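PDB 6SKY: Serine/threonine-protein kinase Tel1 from Chaetomium thermophilum, which probably phosphorylates serine and threonine residues followed by glutamine, using ATP, to signal DNA damage as the ATM-type checkpoint kinase. Local coordinates for residues A[2796-2800]-A[2923-2928]. Numbering follows the deposited sequence.
Sequences VPFRL and LINQAT
The F2798 ring meets A2927 at an oblique angle, its CE2 3.6 Å from A2927 CB, while CG of the preceding P2797 covers one ring face, offset toward the rim, and CD2 of L2800 lies in plane at the edge. The site illustrates how a kinase of the PI3/PI4-kinase family seats its FATC domain: the last turn of helix 2916-2927 packs on the loop leading into helix 2802-2806, and no hydrogen bond joins residues 2796-2800 to residues 2923-2928. P2797, F2798 and L2800 converge on the methyl group of A2927, which lies 4.0 Å from both P2797 CG and L2800 CB. Such a close approach suits alanine, and the backbones come together here, with the CA atoms of V2796 and A2927 5.3 Å apart. With CG set between its backbone N and carbonyl carbon (chi1 41°), F2798 brings the far end of its ring to the helix, where CE1 also reaches L2923 CB. An alanine in place of F2798 would probably leave A2927 and L2923 without their aromatic neighbour and open a gap toward S2750 and M2751 of helix 2732-2755. Along the proline, Q2926 sends its CG and OE1 past CG and CD of P2797. R2799 turns from the helix and makes a cation-pi contact with W2940, also within the FATC range. At the helix end, L2800 CD2 touches both I2924 CG2 (3.9 Å) and T2928 CG2 (3.6 Å), which lie on the same side of it, while T2928 OG1 donates a hydrogen bond to I2924 O at 2.6 Å, with a C=O...OG1 angle of 166°.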
loop_
_atom_site.group_PDB
_atom_site.type_symbol
_atom_site.label_atom_id
_atom_site.label_comp_id
_atom_site.label_asym_id
_atom_site.label_seq_id
_atom_site.Cartn_x
_atom_site.Cartn_y
_atom_site.Cartn_z
ATOM N N VAL A 2796 -1.191 3.491 -33.009
ATOM C CA VAL A 2796 -1.579 2.450 -32.062
ATOM C C VAL A 2796 -0.359 2.108 -31.220
ATOM O O VAL A 2796 0.768 2.190 -31.717
ATOM C CB VAL A 2796 -2.122 1.205 -32.776
ATOM C CG1 VAL A 2796 -3.495 1.465 -33.317
ATOM C CG2 VAL A 2796 -1.188 0.796 -33.885
ATOM N N PRO A 2797 -0.524 1.723 -29.956
ATOM C CA PRO A 2797 0.650 1.395 -29.145
ATOM C C PRO A 2797 1.310 0.088 -29.539
ATOM O O PRO A 2797 2.526 -0.051 -29.379
ATOM C CB PRO A 2797 0.080 1.340 -27.725
ATOM C CG PRO A 2797 -1.335 1.058 -27.906
ATOM C CD PRO A 2797 -1.758 1.703 -29.164
ATOM N N PHE A 2798 0.546 -0.870 -30.046
ATOM C CA PHE A 2798 1.064 -2.157 -30.476
ATOM C C PHE A 2798 0.010 -2.805 -31.356
ATOM O O PHE A 2798 -1.091 -2.282 -31.516
ATOM C CB PHE A 2798 1.434 -3.043 -29.283
ATOM C CG PHE A 2798 0.453 -2.997 -28.147
ATOM C CD1 PHE A 2798 0.704 -2.231 -27.033
ATOM C CD2 PHE A 2798 -0.705 -3.737 -28.183
ATOM C CE1 PHE A 2798 -0.182 -2.198 -25.999
ATOM C CE2 PHE A 2798 -1.584 -3.698 -27.149
ATOM C CZ PHE A 2798 -1.322 -2.933 -26.059
ATOM N N ARG A 2799 0.357 -3.949 -31.931
ATOM C CA ARG A 2799 -0.543 -4.667 -32.828
ATOM C C ARG A 2799 -1.432 -5.601 -32.021
ATOM O O ARG A 2799 -0.949 -6.551 -31.406
ATOM C CB ARG A 2799 0.237 -5.442 -33.880
ATOM C CG ARG A 2799 -0.658 -6.090 -34.883
ATOM C CD ARG A 2799 0.101 -6.762 -35.977
ATOM N NE ARG A 2799 -0.800 -7.166 -37.038
ATOM C CZ ARG A 2799 -0.981 -6.487 -38.155
ATOM N NH1 ARG A 2799 -1.830 -6.914 -39.060
ATOM N NH2 ARG A 2799 -0.303 -5.388 -38.367
ATOM N N LEU A 2800 -2.727 -5.315 -32.007
ATOM C CA LEU A 2800 -3.720 -6.122 -31.312
ATOM C C LEU A 2800 -4.965 -6.254 -32.173
ATOM O O LEU A 2800 -6.080 -5.976 -31.737
ATOM C CB LEU A 2800 -4.056 -5.525 -29.952
ATOM C CG LEU A 2800 -4.580 -6.438 -28.854
ATOM C CD1 LEU A 2800 -3.574 -7.498 -28.544
ATOM C CD2 LEU A 2800 -4.861 -5.624 -27.627
ATOM N N LEU A 2923 -4.309 1.284 -22.699
ATOM C CA LEU A 2923 -3.542 0.789 -23.836
ATOM C C LEU A 2923 -4.339 -0.211 -24.655
ATOM O O LEU A 2923 -4.340 -0.153 -25.885
ATOM C CB LEU A 2923 -2.243 0.158 -23.357
ATOM C CG LEU A 2923 -1.179 1.103 -22.835
ATOM C CD1 LEU A 2923 -0.031 0.310 -22.313
ATOM C CD2 LEU A 2923 -0.749 2.010 -23.934
ATOM N N ILE A 2924 -5.010 -1.154 -23.994
ATOM C CA ILE A 2924 -5.790 -2.140 -24.728
ATOM C C ILE A 2924 -7.026 -1.504 -25.338
ATOM O O ILE A 2924 -7.539 -1.982 -26.349
ATOM C CB ILE A 2924 -6.144 -3.328 -23.818
ATOM C CG1 ILE A 2924 -4.880 -3.993 -23.299
ATOM C CG2 ILE A 2924 -6.937 -4.356 -24.554
ATOM C CD1 ILE A 2924 -5.124 -5.250 -22.555
ATOM N N ASN A 2925 -7.524 -0.411 -24.764
ATOM C CA ASN A 2925 -8.631 0.291 -25.400
ATOM C C ASN A 2925 -8.191 0.963 -26.685
ATOM O O ASN A 2925 -8.897 0.901 -27.693
ATOM C CB ASN A 2925 -9.224 1.330 -24.458
ATOM C CG ASN A 2925 -10.225 0.749 -23.503
ATOM O OD1 ASN A 2925 -10.314 1.175 -22.360
ATOM N ND2 ASN A 2925 -10.987 -0.226 -23.964
ATOM N N GLN A 2926 -7.043 1.632 -26.670
ATOM C CA GLN A 2926 -6.634 2.340 -27.873
ATOM C C GLN A 2926 -5.950 1.446 -28.891
ATOM O O GLN A 2926 -5.798 1.858 -30.040
ATOM C CB GLN A 2926 -5.734 3.525 -27.526
ATOM C CG GLN A 2926 -4.476 3.179 -26.805
ATOM C CD GLN A 2926 -3.640 4.399 -26.494
ATOM O OE1 GLN A 2926 -2.776 4.787 -27.278
ATOM N NE2 GLN A 2926 -3.887 5.008 -25.346
ATOM N N ALA A 2927 -5.568 0.229 -28.521
ATOM C CA ALA A 2927 -4.986 -0.688 -29.486
ATOM C C ALA A 2927 -6.027 -1.454 -30.281
ATOM O O ALA A 2927 -5.724 -1.901 -31.386
ATOM C CB ALA A 2927 -4.063 -1.675 -28.786
ATOM N N THR A 2928 -7.233 -1.627 -29.745
ATOM C CA THR A 2928 -8.295 -2.374 -30.404
ATOM C C THR A 2928 -9.421 -1.483 -30.898
ATOM O O THR A 2928 -10.448 -1.996 -31.342
ATOM C CB THR A 2928 -8.864 -3.436 -29.464
ATOM O OG1 THR A 2928 -9.170 -2.846 -28.203
ATOM C CG2 THR A 2928 -7.879 -4.547 -29.244
#